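Local coordinates for protein cyclic pyranopterin monophosphate synthase 2 (Mycobacterium tuberculosis, PDB 4FDF) that probably converts (8S)-3',8-cyclo-7,8-dihydroguanosine 5'-triphosphate into cyclic pyranopterin monophosphate with release of diphosphate, a step in molybdenum cofactor biosynthesis, at residues 38-43 against 152-157; 45-50 against 144-149; 60-65 against 136-141; 68-73 against 97-102; 89-94 against 114-119. All blocks are in the same frame, centred on the assembly; numbering follows the deposited sequence. Where two conformers were deposited one is given.

Interaction 1: residues 38-43 against 152-157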
# COMPACT_ATOMS: atom_id res chain seq x y z
N THR B 38 22.00 7.36 11.07
CA THR B 38 22.33 6.30 10.13
C THR B 38 22.34 4.92 10.80
O THR B 38 22.82 4.76 11.94
CB THR B 38 23.64 6.58 9.34
OG1 THR B 38 24.08 5.38 8.69
CG2 THR B 38 24.73 7.09 10.25
N ALA B 39 21.77 3.94 10.10
CA ALA B 39 21.80 2.56 10.58
C ALA B 39 22.26 1.63 9.48
O ALA B 39 21.96 1.84 8.30
CB ALA B 39 20.45 2.14 11.10
N VAL B 40 23.00 0.60 9.88
CA VAL B 40 23.49 -0.42 8.98
C VAL B 40 23.10 -1.81 9.50
O VAL B 40 23.32 -2.14 10.68
CB VAL B 40 25.05 -0.34 8.79
CG1 VAL B 40 25.53 -1.34 7.73
CG2 VAL B 40 25.48 1.07 8.42
N ALA B 41 22.52 -2.60 8.62
CA ALA B 41 22.14 -3.97 8.94
C ALA B 41 22.73 -4.90 7.89
O ALA B 41 23.01 -4.47 6.77
CB ALA B 41 20.62 -4.09 8.97
N ALA B 42 22.91 -6.17 8.24
CA ALA B 42 23.39 -7.18 7.29
C ALA B 42 22.60 -8.49 7.39
O ALA B 42 21.78 -8.67 8.31
CB ALA B 42 24.88 -7.45 7.50
N GLY B 43 22.85 -9.38 6.44
CA GLY B 43 22.19 -10.68 6.36
C GLY B 43 22.88 -11.48 5.29
O GLY B 43 23.68 -10.94 4.52
N ARG B 152 20.91 -9.02 11.09
CA ARG B 152 21.28 -8.35 12.33
C ARG B 152 21.67 -6.90 12.10
O ARG B 152 22.04 -6.49 10.99
CB ARG B 152 22.42 -9.11 13.01
CG ARG B 152 23.77 -8.92 12.31
CD ARG B 152 24.54 -10.23 12.15
NE ARG B 152 25.84 -9.97 11.55
CZ ARG B 152 26.13 -10.06 10.24
NH1 ARG B 152 25.21 -10.42 9.35
NH2 ARG B 152 27.36 -9.79 9.84
N VAL B 153 21.58 -6.12 13.17
CA VAL B 153 22.05 -4.73 13.15
C VAL B 153 23.57 -4.69 13.32
O VAL B 153 24.12 -5.31 14.23
CB VAL B 153 21.37 -3.87 14.23
CG1 VAL B 153 21.97 -2.46 14.28
CG2 VAL B 153 19.85 -3.81 13.97
N LEU B 154 24.23 -3.96 12.44
CA LEU B 154 25.68 -3.81 12.48
C LEU B 154 26.14 -2.54 13.17
O LEU B 154 27.21 -2.52 13.80
CB LEU B 154 26.24 -3.83 11.06
CG LEU B 154 26.89 -5.10 10.51
CD1 LEU B 154 26.15 -6.38 10.91
CD2 LEU B 154 27.05 -4.98 9.01
N HIS B 155 25.33 -1.49 13.07
CA HIS B 155 25.77 -0.15 13.41
C HIS B 155 24.61 0.80 13.44
O HIS B 155 23.72 0.74 12.58
CB HIS B 155 26.81 0.30 12.38
CG HIS B 155 27.42 1.65 12.66
ND1 HIS B 155 28.54 1.79 13.40
CD2 HIS B 155 27.03 2.93 12.28
CE1 HIS B 155 28.85 3.10 13.49
NE2 HIS B 155 27.93 3.80 12.80
N LYS B 156 24.60 1.68 14.45
CA LYS B 156 23.63 2.78 14.58
C LYS B 156 24.36 4.03 15.05
O LYS B 156 25.16 3.98 15.98
CB LYS B 156 22.53 2.46 15.59
CG LYS B 156 21.69 1.23 15.31
CD LYS B 156 20.70 0.98 16.45
CE LYS B 156 21.40 0.39 17.68
NZ LYS B 156 20.50 0.30 18.87
N GLU B 157 24.06 5.15 14.41
CA GLU B 157 24.77 6.40 14.65
C GLU B 157 23.83 7.61 14.54
O GLU B 157 24.06 8.66 15.14
CB GLU B 157 25.92 6.52 13.65
CG GLU B 157 27.01 7.51 14.01
CD GLU B 157 28.05 7.64 12.91
OE1 GLU B 157 28.64 8.73 12.77
OE2 GLU B 157 28.28 6.65 12.17
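Val40 pairs with His155 and Ala42 with Arg152, joining strands 35-46 and 147-156, neighbours in the antiparallel sheet of the ferredoxin-like fold. Val40 N donates to His155 O at 2.8 Å, and Ala42 makes a reciprocal pair with Arg152, through its own N and O. The regular pattern breaks at a classic beta bulge, where Leu154 and His155 both face Val40. Val40 O consequently receives two N-H groups, a closer one from Leu154 N at 2.7 Å and a longer, more bent one from His155 N at 3.2 Å. Near the end of the strand, Glu157 N reaches Thr38 O.

Apolar packing gathers round the bulged Leu154, whose CB bond points toward the partner strand. Its CD2 lies 3.6 Å from Ala42 CB and also approaches Val40 CG1, while CD1 of Leu154 sits over one face of the Arg152 guanidinium, offset toward its rim. Arg152 bends at chi2 (-135°), which brings NH1 back to within 3.5 Å of Ala42 CB; the same nitrogen is salt-bridged to Asp150. The methyl CG2 of Thr38 runs alongside Glu157, touching its CB at 3.6 Å.

Among the polar side chains, His155 NE2 donates to Glu157 OE2 (2.9 Å), in the plane of the imidazole and on the anti side of the carboxylate. Glu157 is poorly ordered, so this bond is less certain than the backbone ones. On the face bearing Ala41 and Val153, helix 121-139 packs through Leu125. The doubly used carbonyl of Val40 thus absorbs the extra residue of the bulge without leaving either neighbouring N-H of Leu154 and His155 unpaired.

Interaction 2: residues 45-50 against 144-149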
# COMPACT_ATOMS: atom_id res chain seq x y z
N LEU B 45 22.48 -14.89 2.39
CA LEU B 45 21.80 -15.99 1.73
C LEU B 45 22.78 -17.15 1.52
O LEU B 45 23.78 -16.99 0.83
CB LEU B 45 21.23 -15.53 0.39
CG LEU B 45 20.40 -16.58 -0.36
CD1 LEU B 45 19.03 -16.71 0.24
CD2 LEU B 45 20.30 -16.23 -1.84
N ARG B 46 22.50 -18.29 2.14
CA ARG B 46 23.37 -19.47 1.99
C ARG B 46 22.92 -20.31 0.80
O ARG B 46 21.90 -20.98 0.85
CB ARG B 46 23.38 -20.32 3.27
CG ARG B 46 23.46 -19.54 4.57
CD ARG B 46 24.87 -19.47 5.12
NE ARG B 46 24.88 -18.97 6.49
CZ ARG B 46 25.95 -18.46 7.09
NH1 ARG B 46 27.11 -18.36 6.44
NH2 ARG B 46 25.87 -18.03 8.34
N THR B 47 23.69 -20.27 -0.29
CA THR B 47 23.27 -20.96 -1.51
C THR B 47 24.34 -21.93 -2.09
O THR B 47 25.15 -22.45 -1.34
CB THR B 47 22.68 -19.96 -2.55
OG1 THR B 47 22.08 -20.68 -3.63
CG2 THR B 47 23.74 -18.99 -3.07
N SER B 48 24.33 -22.16 -3.40
CA SER B 48 25.22 -23.15 -4.01
C SER B 48 26.23 -22.48 -4.95
O SER B 48 26.01 -21.35 -5.40
CB SER B 48 24.41 -24.18 -4.79
OG SER B 48 23.78 -23.57 -5.90
N ALA B 49 27.32 -23.19 -5.23
CA ALA B 49 28.36 -22.71 -6.14
C ALA B 49 27.77 -22.50 -7.52
O ALA B 49 28.12 -21.55 -8.22
CB ALA B 49 29.53 -23.69 -6.21
N GLN B 50 26.86 -23.40 -7.90
CA GLN B 50 26.11 -23.25 -9.13
C GLN B 50 25.34 -21.93 -9.19
O GLN B 50 25.35 -21.26 -10.23
CB GLN B 50 25.13 -24.41 -9.29
CG GLN B 50 24.71 -24.59 -10.74
CD GLN B 50 23.53 -25.52 -10.89
OE1 GLN B 50 23.10 -26.18 -9.94
NE2 GLN B 50 23.00 -25.57 -12.10
N PRO B 144 16.41 -24.62 -4.25
CA PRO B 144 15.29 -24.39 -3.31
C PRO B 144 15.68 -24.62 -1.84
O PRO B 144 14.95 -24.19 -0.94
CB PRO B 144 14.23 -25.42 -3.76
CG PRO B 144 15.01 -26.50 -4.46
CD PRO B 144 16.19 -25.81 -5.10
N GLY B 145 16.81 -25.28 -1.61
CA GLY B 145 17.31 -25.53 -0.26
C GLY B 145 18.07 -24.36 0.36
O GLY B 145 18.49 -24.43 1.51
N ALA B 146 18.23 -23.27 -0.40
CA ALA B 146 18.91 -22.08 0.11
C ALA B 146 18.20 -21.56 1.36
O ALA B 146 16.99 -21.76 1.53
CB ALA B 146 18.99 -20.99 -0.96
N LEU B 147 18.95 -20.92 2.24
CA LEU B 147 18.35 -20.35 3.43
C LEU B 147 18.89 -18.97 3.75
O LEU B 147 19.95 -18.58 3.27
CB LEU B 147 18.47 -21.31 4.64
CG LEU B 147 19.78 -21.72 5.32
CD1 LEU B 147 20.76 -22.33 4.33
CD2 LEU B 147 20.41 -20.57 6.11
N ILE B 148 18.12 -18.24 4.54
CA ILE B 148 18.40 -16.85 4.88
C ILE B 148 18.85 -16.80 6.34
O ILE B 148 18.14 -17.25 7.25
CB ILE B 148 17.17 -15.95 4.63
CG1 ILE B 148 16.84 -15.88 3.12
CG2 ILE B 148 17.40 -14.54 5.19
CD1 ILE B 148 15.42 -15.37 2.80
N ASP B 149 20.04 -16.23 6.55
CA ASP B 149 20.74 -16.36 7.81
C ASP B 149 21.26 -15.01 8.32
O ASP B 149 21.51 -14.09 7.52
CB ASP B 149 21.94 -17.30 7.61
CG ASP B 149 21.94 -18.48 8.57
OD1 ASP B 149 20.98 -18.62 9.37
OD2 ASP B 149 22.90 -19.28 8.50
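Arg46 and Leu147 form the hydrogen-bonded antiparallel pair at this end of strands 35-46 and 147-156. Arg46 N donates to Leu147 O at 2.8 Å, whereas the return bond from Leu147 N to Arg46 O is stretched to 3.3 Å. CA-H groups add to both carbonyls: Leu45 CA approaches Leu147 O, and Ala146 CA approaches Arg46 O.

The charged part of the contact is a salt bridge between Arg46 and Asp149. Arg46 presents its guanidinium side-on, and both NE (2.8 Å) and NH2 (3.2 Å) converge on the single oxygen OD2 of Asp149. NE uses the anti lone pair of that oxygen; NH2 meets it from above the carboxylate plane. The two flat groups stand nearly perpendicular, at 81°, although OD2 remains close to the guanidinium plane. Asp149 OD1 is engaged separately by the backbone N of Asp150 of the second subunit.

Apolar contacts occupy both faces of the paired strands. Beside the salt bridge, the two Leu147 methyls lie along the root of the Arg46 side chain, CD1 against CB at 3.5 Å and CD2 against CG at 3.6 Å. A chi1 of 66° sets Leu147 CG between its backbone N and carbonyl carbon and turns the methyls to this position. On the other face, Leu45 CD1 meets Ile148 CG1 at 3.7 Å, under helix 121-139, which contributes Leu135 to Leu45 and Ala132 to Ile148. Through Ile148 and Asp149 this part of the strand also reaches the second subunit. This is the helix-covered antiparallel sheet characteristic of a ferredoxin-like fold, here at a subunit interface.

Interaction 3: residues 60-65 against 136-141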
# COMPACT_ATOMS: atom_id res chain seq x y z
N LEU B 60 20.87 -16.81 -14.67
CA LEU B 60 19.67 -17.20 -13.92
C LEU B 60 18.43 -17.12 -14.80
O LEU B 60 18.28 -16.15 -15.56
CB LEU B 60 19.47 -16.31 -12.70
CG LEU B 60 20.41 -16.49 -11.52
CD1 LEU B 60 20.14 -15.39 -10.49
CD2 LEU B 60 20.23 -17.88 -10.91
N PRO B 61 17.54 -18.12 -14.70
CA PRO B 61 16.33 -18.11 -15.51
C PRO B 61 15.51 -16.83 -15.35
O PRO B 61 15.02 -16.27 -16.33
CB PRO B 61 15.55 -19.33 -15.00
CG PRO B 61 16.61 -20.24 -14.48
CD PRO B 61 17.63 -19.33 -13.86
N LYS B 62 15.39 -16.34 -14.12
CA LYS B 62 14.46 -15.25 -13.84
C LYS B 62 15.06 -13.86 -14.12
O LYS B 62 14.34 -12.87 -14.20
CB LYS B 62 13.94 -15.37 -12.41
CG LYS B 62 12.44 -15.42 -12.31
CD LYS B 62 12.02 -16.25 -11.12
CE LYS B 62 10.80 -15.67 -10.43
NZ LYS B 62 10.50 -16.46 -9.20
N GLY B 63 16.38 -13.80 -14.29
CA GLY B 63 17.06 -12.56 -14.67
C GLY B 63 18.10 -12.11 -13.66
O GLY B 63 18.67 -12.93 -12.94
N ASP B 64 18.36 -10.81 -13.63
CA ASP B 64 19.37 -10.21 -12.77
C ASP B 64 18.90 -10.18 -11.32
O ASP B 64 18.19 -9.25 -10.90
CB ASP B 64 19.72 -8.79 -13.27
CG ASP B 64 20.94 -8.18 -12.56
OD1 ASP B 64 21.32 -8.65 -11.46
OD2 ASP B 64 21.51 -7.22 -13.10
N ALA B 65 19.28 -11.20 -10.55
CA ALA B 65 18.94 -11.30 -9.14
C ALA B 65 19.37 -10.09 -8.32
O ALA B 65 18.59 -9.57 -7.52
CB ALA B 65 19.52 -12.56 -8.52
N TYR B 136 16.20 -15.05 -2.92
CA TYR B 136 15.67 -16.40 -2.88
C TYR B 136 14.63 -16.64 -3.98
O TYR B 136 14.62 -17.70 -4.60
CB TYR B 136 15.10 -16.73 -1.50
CG TYR B 136 14.58 -18.15 -1.43
CD1 TYR B 136 13.21 -18.42 -1.53
CD2 TYR B 136 15.45 -19.22 -1.31
CE1 TYR B 136 12.73 -19.72 -1.48
CE2 TYR B 136 14.98 -20.54 -1.27
CZ TYR B 136 13.61 -20.78 -1.35
OH TYR B 136 13.14 -22.07 -1.33
N ASP B 137 13.75 -15.67 -4.22
CA ASP B 137 12.79 -15.81 -5.30
C ASP B 137 13.49 -16.00 -6.66
O ASP B 137 12.99 -16.72 -7.52
CB ASP B 137 11.84 -14.61 -5.37
CG ASP B 137 10.73 -14.81 -6.39
OD1 ASP B 137 9.96 -15.78 -6.25
OD2 ASP B 137 10.66 -14.03 -7.37
N MET B 138 14.63 -15.36 -6.84
CA MET B 138 15.35 -15.42 -8.10
C MET B 138 16.11 -16.73 -8.28
O MET B 138 16.40 -17.13 -9.41
CB MET B 138 16.32 -14.23 -8.24
CG MET B 138 15.68 -12.85 -8.10
SD MET B 138 14.72 -12.29 -9.52
CE MET B 138 13.24 -13.22 -9.29
N ILE B 139 16.44 -17.39 -7.17
CA ILE B 139 17.33 -18.55 -7.22
C ILE B 139 16.67 -19.87 -6.82
O ILE B 139 17.27 -20.93 -7.00
CB ILE B 139 18.67 -18.33 -6.42
CG1 ILE B 139 18.45 -18.39 -4.91
CG2 ILE B 139 19.34 -17.02 -6.82
CD1 ILE B 139 18.84 -19.71 -4.29
N LYS B 140 15.44 -19.81 -6.30
CA LYS B 140 14.81 -21.01 -5.72
C LYS B 140 14.59 -22.18 -6.70
O LYS B 140 14.41 -23.31 -6.27
CB LYS B 140 13.51 -20.66 -4.98
CG LYS B 140 12.37 -20.11 -5.86
CD LYS B 140 11.14 -19.85 -5.02
CE LYS B 140 9.90 -19.73 -5.87
NZ LYS B 140 9.90 -18.51 -6.69
N ALA B 141 14.62 -21.89 -7.99
CA ALA B 141 14.45 -22.92 -9.02
C ALA B 141 15.74 -23.73 -9.26
O ALA B 141 15.68 -24.89 -9.68
CB ALA B 141 13.94 -22.31 -10.32
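Two lysines, Lys62 and Lys140, bring their ammonium groups within 3.3 Å of each other, NZ to NZ, at the end of helix 121-139. Asp137 bridges both in a salt-bridge network, and its negative charge probably makes the close approach possible. Lys140 NZ binds Asp137 OD1 at 2.8 Å, coming from above the carboxylate plane. Lys62 NZ reaches both carboxylate oxygens in weak hydrogen bonds and also donates to the backbone carbonyl Asp137 O at 3.0 Å, from well above the carbonyl plane. One ammonium is therefore shared by the carboxylate and main chain of the same residue.

The lysine chain of Lys62 crosses Met138 at about a right angle. Methyl CE of Met138 rests along its aliphatic part, 3.6 Å from Lys62 CE and nearly as close to CD. Bends at chi2 (-75°) and chi3 (77°) fold the thioether end of Met138 round to reach it. Nearer the backbone, Ala65 CB packs on Met138 CB, joining the start of helix 65-83 to helix 121-139.

The second subunit also borders this region: its Met122 packs on Asp137 and its Leu86, both predicted substrate-binding residues, on Met138. At the start of the loop segment, Leu60 and Ile139 lie side by side and point the same way, with Leu60 CD1 4.1 Å from Ile139 CG2.

Interaction 4: residues 68-73 against 97-102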
# COMPACT_ATOMS: atom_id res chain seq x y z
N THR B 68 17.46 -6.79 -9.11
CA THR B 68 16.07 -6.94 -8.70
C THR B 68 15.95 -6.84 -7.17
O THR B 68 15.07 -6.15 -6.66
CB THR B 68 15.44 -8.25 -9.25
OG1 THR B 68 15.48 -8.22 -10.69
CG2 THR B 68 13.98 -8.42 -8.82
N ALA B 69 16.87 -7.49 -6.46
CA ALA B 69 16.81 -7.52 -5.00
C ALA B 69 17.20 -6.19 -4.38
O ALA B 69 16.64 -5.80 -3.35
CB ALA B 69 17.67 -8.66 -4.46
N ARG B 70 18.14 -5.49 -4.99
CA ARG B 70 18.50 -4.15 -4.55
C ARG B 70 17.27 -3.23 -4.58
O ARG B 70 16.99 -2.55 -3.59
CB ARG B 70 19.65 -3.57 -5.39
CG ARG B 70 19.98 -2.11 -5.11
CD ARG B 70 21.48 -1.82 -5.26
NE ARG B 70 22.10 -2.60 -6.32
CZ ARG B 70 23.31 -3.15 -6.25
NH1 ARG B 70 24.07 -3.00 -5.17
NH2 ARG B 70 23.77 -3.85 -7.28
N VAL B 71 16.55 -3.25 -5.70
CA VAL B 71 15.35 -2.42 -5.87
C VAL B 71 14.26 -2.83 -4.89
O VAL B 71 13.59 -1.96 -4.31
CB VAL B 71 14.79 -2.44 -7.34
CG1 VAL B 71 13.51 -1.61 -7.44
CG2 VAL B 71 15.81 -1.89 -8.33
N ALA B 72 14.08 -4.13 -4.68
CA ALA B 72 13.09 -4.61 -3.71
C ALA B 72 13.43 -4.19 -2.27
O ALA B 72 12.53 -3.81 -1.49
CB ALA B 72 12.93 -6.13 -3.82
N GLY B 73 14.72 -4.25 -1.93
CA GLY B 73 15.21 -3.84 -0.60
C GLY B 73 15.04 -2.34 -0.35
O GLY B 73 14.69 -1.92 0.76
N VAL B 97 21.71 -0.55 -0.74
CA VAL B 97 21.79 -2.00 -0.58
C VAL B 97 23.00 -2.49 -1.35
O VAL B 97 23.09 -2.30 -2.57
CB VAL B 97 20.49 -2.72 -1.06
CG1 VAL B 97 20.64 -4.25 -0.93
CG2 VAL B 97 19.26 -2.24 -0.29
N ASP B 98 23.94 -3.11 -0.64
CA ASP B 98 25.14 -3.67 -1.26
C ASP B 98 25.20 -5.19 -1.11
O ASP B 98 24.69 -5.75 -0.14
CB ASP B 98 26.40 -3.02 -0.67
CG ASP B 98 26.46 -1.51 -0.91
OD1 ASP B 98 26.13 -1.04 -2.02
OD2 ASP B 98 26.85 -0.78 0.04
N PHE B 99 25.84 -5.83 -2.09
CA PHE B 99 26.08 -7.26 -2.08
C PHE B 99 27.57 -7.57 -2.14
O PHE B 99 28.33 -6.89 -2.83
CB PHE B 99 25.39 -7.93 -3.27
CG PHE B 99 23.92 -7.62 -3.36
CD1 PHE B 99 23.01 -8.34 -2.60
CD2 PHE B 99 23.46 -6.61 -4.22
CE1 PHE B 99 21.64 -8.05 -2.68
CE2 PHE B 99 22.11 -6.32 -4.31
CZ PHE B 99 21.19 -7.03 -3.54
N THR B 100 27.98 -8.58 -1.37
CA THR B 100 29.29 -9.20 -1.53
C THR B 100 29.03 -10.67 -1.85
O THR B 100 28.50 -11.39 -1.01
CB THR B 100 30.15 -9.11 -0.26
OG1 THR B 100 30.27 -7.74 0.15
CG2 THR B 100 31.55 -9.70 -0.50
N VAL B 101 29.36 -11.09 -3.07
CA VAL B 101 29.19 -12.48 -3.48
C VAL B 101 30.44 -13.31 -3.18
O VAL B 101 31.54 -13.02 -3.67
CB VAL B 101 28.75 -12.63 -4.99
CG1 VAL B 101 27.59 -11.70 -5.33
CG2 VAL B 101 29.92 -12.41 -5.94
N GLY B 102 30.28 -14.33 -2.36
CA GLY B 102 31.39 -15.21 -2.01
C GLY B 102 31.33 -16.48 -2.81
O GLY B 102 30.74 -16.53 -3.90
O HOH W 1 26.49 -4.21 -4.43
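Arg70 NH1 donates to the backbone carbonyl Val97 O at 2.9 Å, with the nitrogen in the carbonyl plane and the oxygen tilted from the guanidinium plane. The same NH1 gives a second bond to a water 2.8 Å away. That water, at the guanidinium edge, also accepts from Phe99 N at 2.9 Å, so a single arginine nitrogen is tied to strand 92-101 both directly and through solvent. Asp98 OD1 stands 4.2 Å from Arg70 NH1, too far for a salt bridge, but its charge may still favour the arginine electrostatically.

Bends at chi2 (146°) and chi3 (35°) carry the Arg70 chain from helix 65-83 across to the strand. Helix and strand run roughly antiparallel, and the helix packs on the sheet in the alpha/beta layering of the ferredoxin-like fold.

The Phe99 ring is turned 72° from the guanidinium plane. Ring atom CE2 of Phe99 lies over the centre of one guanidinium face, so an edge of the aromatic ring meets the flat of the cation. Further along the ring, CZ of Phe99 comes 3.7 Å from Arg70 N, near the ring plane, and 4.0 Å from Ala69 CB. Val97 slides past Arg70 in the opposite direction, with Val97 CB 4.1 Å from Arg70 CG. Its CG2 reaches the backbone of Gly73, while Ile108 of strand 105-116 packs against the same valine.

Interaction 5: residues 89-94 against 114-119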
# COMPACT_ATOMS: atom_id res chain seq x y z
N GLN B 89 6.30 6.15 11.16
CA GLN B 89 6.57 6.62 9.80
C GLN B 89 7.75 7.60 9.83
O GLN B 89 7.66 8.66 10.43
CB GLN B 89 5.33 7.33 9.23
CG GLN B 89 4.08 6.45 9.09
CD GLN B 89 2.78 7.23 9.30
OE1 GLN B 89 2.53 7.77 10.38
NE2 GLN B 89 1.94 7.28 8.28
N LEU B 90 8.85 7.21 9.19
CA LEU B 90 10.09 8.00 9.22
C LEU B 90 10.51 8.51 7.85
O LEU B 90 10.35 7.81 6.84
CB LEU B 90 11.23 7.20 9.87
CG LEU B 90 11.05 6.76 11.35
CD1 LEU B 90 12.19 5.88 11.83
CD2 LEU B 90 10.87 7.97 12.26
N ALA B 91 11.02 9.74 7.80
CA ALA B 91 11.46 10.33 6.55
C ALA B 91 12.87 9.86 6.25
O ALA B 91 13.81 10.24 6.93
CB ALA B 91 11.40 11.86 6.62
N LEU B 92 13.00 9.00 5.25
CA LEU B 92 14.31 8.47 4.90
C LEU B 92 14.97 9.39 3.89
O LEU B 92 14.36 9.75 2.88
CB LEU B 92 14.20 7.03 4.37
CG LEU B 92 13.37 6.03 5.20
CD1 LEU B 92 13.43 4.63 4.58
CD2 LEU B 92 13.81 5.98 6.66
N THR B 93 16.20 9.79 4.19
CA THR B 93 16.97 10.65 3.30
C THR B 93 17.92 9.89 2.37
O THR B 93 18.47 10.47 1.43
CB THR B 93 17.74 11.76 4.07
OG1 THR B 93 18.29 11.25 5.29
CG2 THR B 93 16.80 12.94 4.38
N GLY B 94 18.10 8.60 2.62
CA GLY B 94 18.93 7.77 1.74
C GLY B 94 18.94 6.30 2.13
O GLY B 94 18.84 5.96 3.31
N SER B 114 18.52 9.02 7.80
CA SER B 114 17.32 9.79 8.10
C SER B 114 17.56 10.94 9.08
O SER B 114 18.38 10.83 10.01
CB SER B 114 16.23 8.88 8.67
OG SER B 114 15.09 9.64 9.04
N THR B 115 16.84 12.03 8.88
CA THR B 115 16.79 13.12 9.84
C THR B 115 15.44 13.04 10.54
O THR B 115 14.45 13.53 10.00
CB THR B 115 16.93 14.48 9.14
OG1 THR B 115 18.07 14.46 8.28
CG2 THR B 115 17.07 15.61 10.17
N ASP B 116 15.41 12.40 11.70
CA ASP B 116 14.15 12.20 12.43
C ASP B 116 14.30 11.94 13.94
O ASP B 116 15.39 12.08 14.50
CB ASP B 116 13.30 11.10 11.77
CG ASP B 116 11.82 11.46 11.68
OD1 ASP B 116 11.20 11.78 12.73
OD2 ASP B 116 11.27 11.43 10.56
N ARG B 117 13.19 11.54 14.56
CA ARG B 117 13.02 11.49 16.01
C ARG B 117 13.38 10.15 16.66
O ARG B 117 13.42 10.05 17.90
CB ARG B 117 11.57 11.86 16.37
CG ARG B 117 11.24 13.33 16.19
CD ARG B 117 9.76 13.64 16.39
NE ARG B 117 9.58 14.89 17.13
CZ ARG B 117 9.52 16.10 16.59
NH1 ARG B 117 9.60 16.28 15.27
NH2 ARG B 117 9.37 17.16 17.38
N THR B 118 13.60 9.13 15.85
CA THR B 118 13.98 7.80 16.34
C THR B 118 14.92 7.10 15.36
O THR B 118 15.02 7.52 14.20
CB THR B 118 12.74 6.91 16.72
OG1 THR B 118 13.14 5.53 16.83
CG2 THR B 118 11.63 7.00 15.69
N GLY B 119 15.61 6.05 15.83
CA GLY B 119 16.57 5.31 15.01
C GLY B 119 15.94 4.63 13.81
O GLY B 119 14.73 4.37 13.80
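At the open end of the beta hairpin formed by strands 92-101 and 105-116, Leu90 and Ala91 meet residues 114-119 beside the predicted substrate site; the Leu90 side chain touches Glu123, one of its predicted residues. In the conformer given for Ala91, its N donates to Asp116 OD2 at 3.2 Å, almost perfectly straight (179°), on the anti side of the carboxylate. The contact of Ser114 OG with Ala91 O is less certain: it is modelled at an improbably short 2.5 Å, in a residue with two conformers, and its bond is doubtful.

The other Asp116 oxygen, OD1, uses its anti lone pair to accept from Arg117 N at 2.7 Å, which helps fix the turn of the carboxylate. Leu90 lies across this group: CD2 is 3.7 Å from Asp116 CG and 3.6 Å from Thr118 CG2, while CD1 meets Gly119 O at 3.6 Å. Leu90 crosses Thr118 at about a right angle.

Asp116 thus divides its two oxygens, OD2 taking Ala91 N and OD1 taking Arg117 N, so that one carboxylate joins the partner segment to its own loop.

How the interactions relate
From the N terminus, strand 35-46 enters first, and interactions 1 and 2 tie successive parts of it to strand 147-156, closing the longest loops. Interaction 2 falls within the span of interaction 1, and interaction 3 within both, joining the loop before helix 65-83 to the end of helix 121-139. Interactions 4 and 5 lie inside all three. These two cross, since their segments alternate along the chain: one sets helix 65-83 on strand 92-101, the other joins the open end of the hairpin of strands 92-101 and 105-116. Interactions 2 and 3 touch through Tyr136 and Pro144, and interactions 3 and 4 through Met138 and Thr68, linking sheet and helices.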